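Local coordinates for protein beta subunit of photoactivated adenylyl cyclase (Beggiatoa sp. PS, PDB 5M2A) that senses blue light through a flavin-binding BLUF domain and, when activated, probably converts ATP to cyclic AMP with its adenylyl cyclase domain, at residues E197-I202 with M207-K212; A217-S222 with L293-G298. All blocks are in the same frame, centred on the assembly; numbering follows the deposited sequence.

From the N terminus, the chain passes through the flavin-binding BLUF domain before reaching the cyclase domain, where both contacts lie. Interaction 1 comes first and closes a short loop: strands 197-202 and 205-211 form a beta hairpin. The chain then turns directly into helix 215-235, whose residues 217-222 open interaction 2. That contact closes a much longer loop, 70 residues, when the chain returns as strand 293-296. The two therefore follow in series and neither nest nor cross. They are nevertheless joined, because Phe210 of the hairpin packs on Ala218 and Thr221 of the helix, so hairpin, helix and strand 293-296 are tied to one mixed cyclase sheet.

Interaction 1: residues E197-I202 with M207-K212; sequences EVTKFI and MASFTK
Thr199 and Met207 meet at a classic beta bulge in an antiparallel hairpin of the cyclase domain. Met207 O receives the backbone N of Thr199 at 2.8 Å, and weak bonds from Lys200 N and Thr199 OG1 converge on the same carbonyl. Met207 N completes the bulge by donating to Lys200 O at 3.0 Å, nearly in line with the carbonyl. Above the bulge the methionine side chain runs extended, with CG anti to the backbone N (chi1 177°), and crosses Thr199 so that OG1 lies 3.1 Å from Met207 CG and 3.2 Å from SD. Threonine suits the place because its hydroxyl meets the carbonyl while its methyl CG2 packs over Ala208 CA. A valine in its place would probably lose the weak hydroxyl bond to Met207 O and press a methyl against the methionine thioether.

Toward Glu197 the ladder runs in regular register. Val198 and Ala208, next to the bulge, form a non-hydrogen-bonded pair, the type that brings CA atoms close, here to 4.1 Å. Both side chains rest on Ile191 of helix 173-193, and alanine is small enough to fit beneath it. Glu197 then pairs with Ser209 through two backbone bonds.

Further out, the second subunit packs against strand 197-202. Lys200 NZ bonds to Phe201 O of the second subunit, and Ile202 meets its own counterpart there, which places this edge of the hairpin in the dimer interface. Strand 205-211 pairs in turn with strand 150-161. At the other end of the hairpin, water takes over from direct side-chain contact: one molecule donates to Glu197 OE2 at 2.8 Å and accepts from Ser209 OG at 3.1 Å.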
loop_
_atom_site.group_PDB
_atom_site.type_symbol
_atom_site.label_atom_id
_atom_site.label_comp_id
_atom_site.label_asym_id
_atom_site.label_seq_id
_atom_site.Cartn_x
_atom_site.Cartn_y
_atom_site.Cartn_z
ATOM N N GLU A 197 -8.249 -3.685 10.935
ATOM C CA GLU A 197 -7.838 -3.404 9.563
ATOM C C GLU A 197 -6.374 -2.997 9.573
ATOM O O GLU A 197 -6.034 -1.918 10.068
ATOM C CB GLU A 197 -8.704 -2.310 8.940
ATOM C CG GLU A 197 -10.179 -2.680 8.882
ATOM C CD GLU A 197 -11.033 -1.631 8.178
ATOM O OE1 GLU A 197 -11.982 -2.026 7.467
ATOM O OE2 GLU A 197 -10.766 -0.416 8.337
ATOM N N VAL A 198 -5.505 -3.861 9.047
ATOM C CA VAL A 198 -4.117 -3.461 8.844
ATOM C C VAL A 198 -4.082 -2.310 7.847
ATOM O O VAL A 198 -4.751 -2.350 6.805
ATOM C CB VAL A 198 -3.271 -4.643 8.348
ATOM C CG1 VAL A 198 -1.856 -4.172 7.993
ATOM C CG2 VAL A 198 -3.197 -5.731 9.406
ATOM N N THR A 199 -3.319 -1.269 8.165
ATOM C CA THR A 199 -3.214 -0.117 7.275
ATOM C C THR A 199 -1.920 -0.133 6.469
ATOM O O THR A 199 -1.943 0.067 5.250
ATOM C CB THR A 199 -3.328 1.186 8.079
ATOM O OG1 THR A 199 -2.051 1.526 8.626
ATOM C CG2 THR A 199 -4.310 1.020 9.231
ATOM N N LYS A 200 -0.790 -0.402 7.119
ATOM C CA LYS A 200 0.473 -0.479 6.396
ATOM C C LYS A 200 1.531 -1.054 7.321
ATOM O O LYS A 200 1.347 -1.108 8.541
ATOM C CB LYS A 200 0.919 0.899 5.881
ATOM C CG LYS A 200 1.121 1.926 6.986
ATOM C CD LYS A 200 1.221 3.354 6.419
ATOM C CE LYS A 200 -0.136 3.849 5.939
ATOM N NZ LYS A 200 -0.076 5.176 5.289
ATOM N N PHE A 201 2.641 -1.475 6.716
ATOM C CA PHE A 201 3.889 -1.782 7.407
ATOM C C PHE A 201 4.847 -0.605 7.235
ATOM O O PHE A 201 5.014 -0.089 6.126
ATOM C CB PHE A 201 4.544 -3.052 6.851
ATOM C CG PHE A 201 3.659 -4.258 6.858
ATOM C CD1 PHE A 201 2.699 -4.433 7.833
ATOM C CD2 PHE A 201 3.781 -5.224 5.866
ATOM C CE1 PHE A 201 1.877 -5.560 7.834
ATOM C CE2 PHE A 201 2.967 -6.335 5.859
ATOM C CZ PHE A 201 2.016 -6.507 6.840
ATOM N N ILE A 202 5.454 -0.166 8.337
ATOM C CA ILE A 202 6.448 0.906 8.323
ATOM C C ILE A 202 7.711 0.362 8.982
ATOM O O ILE A 202 7.762 0.217 10.210
ATOM C CB ILE A 202 5.952 2.163 9.053
ATOM C CG1 ILE A 202 4.575 2.567 8.544
ATOM C CG2 ILE A 202 6.937 3.309 8.876
ATOM C CD1 ILE A 202 3.763 3.303 9.569
ATOM N N MET A 207 0.971 -1.210 11.521
ATOM C CA MET A 207 -0.027 -0.214 11.875
ATOM C C MET A 207 -1.408 -0.729 11.504
ATOM O O MET A 207 -1.616 -1.199 10.384
ATOM C CB MET A 207 0.241 1.108 11.158
ATOM C CG MET A 207 -0.813 2.174 11.441
ATOM S SD MET A 207 -0.503 3.668 10.459
ATOM C CE MET A 207 -1.828 4.746 11.022
ATOM N N ALA A 208 -2.356 -0.621 12.432
ATOM C CA ALA A 208 -3.702 -1.125 12.195
ATOM C C ALA A 208 -4.693 -0.272 12.968
ATOM O O ALA A 208 -4.315 0.526 13.826
ATOM C CB ALA A 208 -3.843 -2.599 12.587
ATOM N N SER A 209 -5.980 -0.416 12.637
ATOM C CA SER A 209 -6.996 0.282 13.404
ATOM C C SER A 209 -8.130 -0.671 13.751
ATOM O O SER A 209 -8.336 -1.705 13.104
ATOM C CB SER A 209 -7.559 1.487 12.642
ATOM O OG SER A 209 -8.196 1.065 11.460
ATOM N N PHE A 210 -8.850 -0.296 14.804
ATOM C CA PHE A 210 -10.060 -0.960 15.257
ATOM C C PHE A 210 -11.127 0.109 15.465
ATOM O O PHE A 210 -10.819 1.294 15.611
ATOM C CB PHE A 210 -9.812 -1.722 16.572
ATOM C CG PHE A 210 -8.855 -2.892 16.448
ATOM C CD1 PHE A 210 -7.486 -2.702 16.510
ATOM C CD2 PHE A 210 -9.349 -4.182 16.334
ATOM C CE1 PHE A 210 -6.621 -3.792 16.413
ATOM C CE2 PHE A 210 -8.497 -5.276 16.261
ATOM C CZ PHE A 210 -7.136 -5.085 16.305
ATOM N N THR A 211 -12.389 -0.307 15.485
ATOM C CA THR A 211 -13.439 0.657 15.776
ATOM C C THR A 211 -13.570 0.878 17.277
ATOM O O THR A 211 -13.011 0.147 18.092
ATOM C CB THR A 211 -14.778 0.186 15.222
ATOM O OG1 THR A 211 -15.196 -0.957 15.971
ATOM C CG2 THR A 211 -14.643 -0.188 13.769
ATOM N N LYS A 212 -14.385 1.870 17.654
ATOM C CA LYS A 212 -14.568 2.097 19.082
ATOM C C LYS A 212 -15.333 0.960 19.742
ATOM O O LYS A 212 -15.266 0.812 20.965
ATOM C CB LYS A 212 -15.275 3.435 19.332
ATOM C CG LYS A 212 -16.741 3.476 18.972
ATOM C CD LYS A 212 -17.320 4.844 19.362
ATOM C CE LYS A 212 -18.790 4.956 18.988
ATOM N NZ LYS A 212 -19.356 6.282 19.380
HETATM O O HOH W 1 -10.897 -0.082 11.645
HETATM O O HOH W 2 -8.514 1.271 8.392
#

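Interaction 2: residues A217-S222 with L293-G298; sequences AAIRTS and LAFTAG
Ile219, within residues 217-222 of helix 215-235, reaches to the aromatic ring of Phe295 on strand 293-296, and this is the closer part of the contact. Its terminal methyl CD1 lies 3.4 Å from Phe295 CE2 and 3.6 Å from CD2, meeting the ring obliquely while the two side chains cross at about a right angle. These distances hold for one of two conformers of Ile219, so the closeness is to be read with caution. The same methyl also touches Leu293 CD2 at 4.0 Å. CG1 stands beside the backbone N of Ile219 (chi1 -59°), which carries the longer branch out from the helix toward the strand. Isoleucine suits this site, since its reach from the helix sets CD1 against the adjoining leucine and phenylalanine. Leu293 CG in turn lies at the edge of the Phe295 ring, in its plane, joining the strand's two inward residues.

A turn further along the helix the fit is looser. Ser222 CB and OG both sit 3.8 Å from Leu293 CD1, in van der Waals contact only. Serine is small enough to let the leucine approach, and its hydroxyl, buried beside apolar carbons, is satisfied within the helix by a 2.9 Å bond to Ala218 O. The backbone N of Ser222 reaches that carbonyl from the opposite face. Arg220, whose CB is directed away from the strand, is exposed on the outer side of the helix.

Leu251 of the neighbouring strand 247-258 touches both Ile219 and Phe295, and Ile249 both Ser222 and Leu293. No hydrogen bond crosses between the segments: this is plain apolar helix-on-sheet packing, as expected in the alpha/beta fold of class III nucleotide cyclase domains.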
loop_
_atom_site.group_PDB
_atom_site.type_symbol
_atom_site.label_atom_id
_atom_site.label_comp_id
_atom_site.label_asym_id
_atom_site.label_seq_id
_atom_site.Cartn_x
_atom_site.Cartn_y
_atom_site.Cartn_z
ATOM N N ALA A 217 -11.409 -6.412 21.584
ATOM C CA ALA A 217 -10.726 -7.120 20.501
ATOM C C ALA A 217 -9.310 -6.595 20.293
ATOM O O ALA A 217 -8.392 -7.367 19.977
ATOM C CB ALA A 217 -11.520 -7.006 19.198
ATOM N N ALA A 218 -9.118 -5.283 20.445
ATOM C CA ALA A 218 -7.789 -4.686 20.308
ATOM C C ALA A 218 -6.830 -5.179 21.392
ATOM O O ALA A 218 -5.649 -5.449 21.119
ATOM C CB ALA A 218 -7.914 -3.164 20.353
ATOM N N ILE A 219 -7.307 -5.280 22.630
ATOM C CA ILE A 219 -6.469 -5.796 23.712
ATOM C C ILE A 219 -6.164 -7.273 23.480
ATOM O O ILE A 219 -5.020 -7.719 23.610
ATOM C CB ILE A 219 -7.160 -5.576 25.070
ATOM C CG1 ILE A 219 -7.435 -4.087 25.291
ATOM C CG2 ILE A 219 -6.334 -6.183 26.209
ATOM C CD1 ILE A 219 -6.194 -3.264 25.413
ATOM N N ARG A 220 -7.198 -8.051 23.143
ATOM C CA ARG A 220 -7.016 -9.484 22.888
ATOM C C ARG A 220 -6.075 -9.727 21.713
ATOM O O ARG A 220 -5.245 -10.648 21.746
ATOM C CB ARG A 220 -8.378 -10.141 22.629
ATOM C CG ARG A 220 -9.263 -10.138 23.837
ATOM C CD ARG A 220 -10.672 -10.651 23.546
ATOM N NE ARG A 220 -11.420 -10.698 24.800
ATOM C CZ ARG A 220 -12.714 -10.412 24.906
ATOM N NH1 ARG A 220 -13.394 -10.054 23.831
ATOM N NH2 ARG A 220 -13.325 -10.475 26.082
ATOM N N THR A 221 -6.228 -8.948 20.643
ATOM C CA THR A 221 -5.271 -8.994 19.547
ATOM C C THR A 221 -3.846 -8.858 20.063
ATOM O O THR A 221 -2.967 -9.669 19.743
ATOM C CB THR A 221 -5.577 -7.869 18.563
ATOM O OG1 THR A 221 -6.796 -8.158 17.873
ATOM C CG2 THR A 221 -4.444 -7.729 17.562
ATOM N N SER A 222 -3.605 -7.814 20.850
ATOM C CA SER A 222 -2.262 -7.535 21.348
ATOM C C SER A 222 -1.734 -8.686 22.194
ATOM O O SER A 222 -0.572 -9.092 22.064
ATOM C CB SER A 222 -2.289 -6.235 22.156
ATOM O OG SER A 222 -2.807 -5.184 21.350
ATOM N N LEU A 293 2.456 -4.044 26.483
ATOM C CA LEU A 293 1.317 -3.363 25.882
ATOM C C LEU A 293 1.058 -2.088 26.668
ATOM O O LEU A 293 0.986 -2.125 27.895
ATOM C CB LEU A 293 0.071 -4.254 25.912
ATOM C CG LEU A 293 -1.272 -3.606 25.589
ATOM C CD1 LEU A 293 -1.270 -3.141 24.142
ATOM C CD2 LEU A 293 -2.401 -4.592 25.846
ATOM N N ALA A 294 0.913 -0.967 25.974
ATOM C CA ALA A 294 0.571 0.284 26.640
ATOM C C ALA A 294 -0.512 1.001 25.856
ATOM O O ALA A 294 -0.471 1.023 24.626
ATOM C CB ALA A 294 1.790 1.204 26.784
ATOM N N PHE A 295 -1.466 1.615 26.560
ATOM C CA PHE A 295 -2.546 2.275 25.846
ATOM C C PHE A 295 -3.093 3.439 26.664
ATOM O O PHE A 295 -2.752 3.637 27.840
ATOM C CB PHE A 295 -3.649 1.272 25.447
ATOM C CG PHE A 295 -4.157 0.432 26.582
ATOM C CD1 PHE A 295 -5.041 0.963 27.510
ATOM C CD2 PHE A 295 -3.768 -0.901 26.701
ATOM C CE1 PHE A 295 -5.519 0.191 28.561
ATOM C CE2 PHE A 295 -4.240 -1.676 27.758
ATOM C CZ PHE A 295 -5.109 -1.135 28.679
ATOM N N THR A 296 -3.931 4.233 26.006
ATOM C CA THR A 296 -4.469 5.453 26.592
ATOM C C THR A 296 -5.730 5.179 27.399
ATOM O O THR A 296 -6.341 4.113 27.307
ATOM C CB THR A 296 -4.788 6.481 25.507
ATOM O OG1 THR A 296 -5.766 5.933 24.614
ATOM C CG2 THR A 296 -3.536 6.834 24.718
ATOM N N ALA A 297 -6.114 6.180 28.201
ATOM C CA ALA A 297 -7.381 6.115 28.919
ATOM C C ALA A 297 -8.558 5.917 27.969
ATOM O O ALA A 297 -9.515 5.219 28.308
ATOM C CB ALA A 297 -7.579 7.379 29.754
ATOM N N GLY A 298 -8.488 6.488 26.766
ATOM C CA GLY A 298 -9.587 6.331 25.825
ATOM C C GLY A 298 -9.760 4.897 25.362
ATOM O O GLY A 298 -10.881 4.435 25.134
#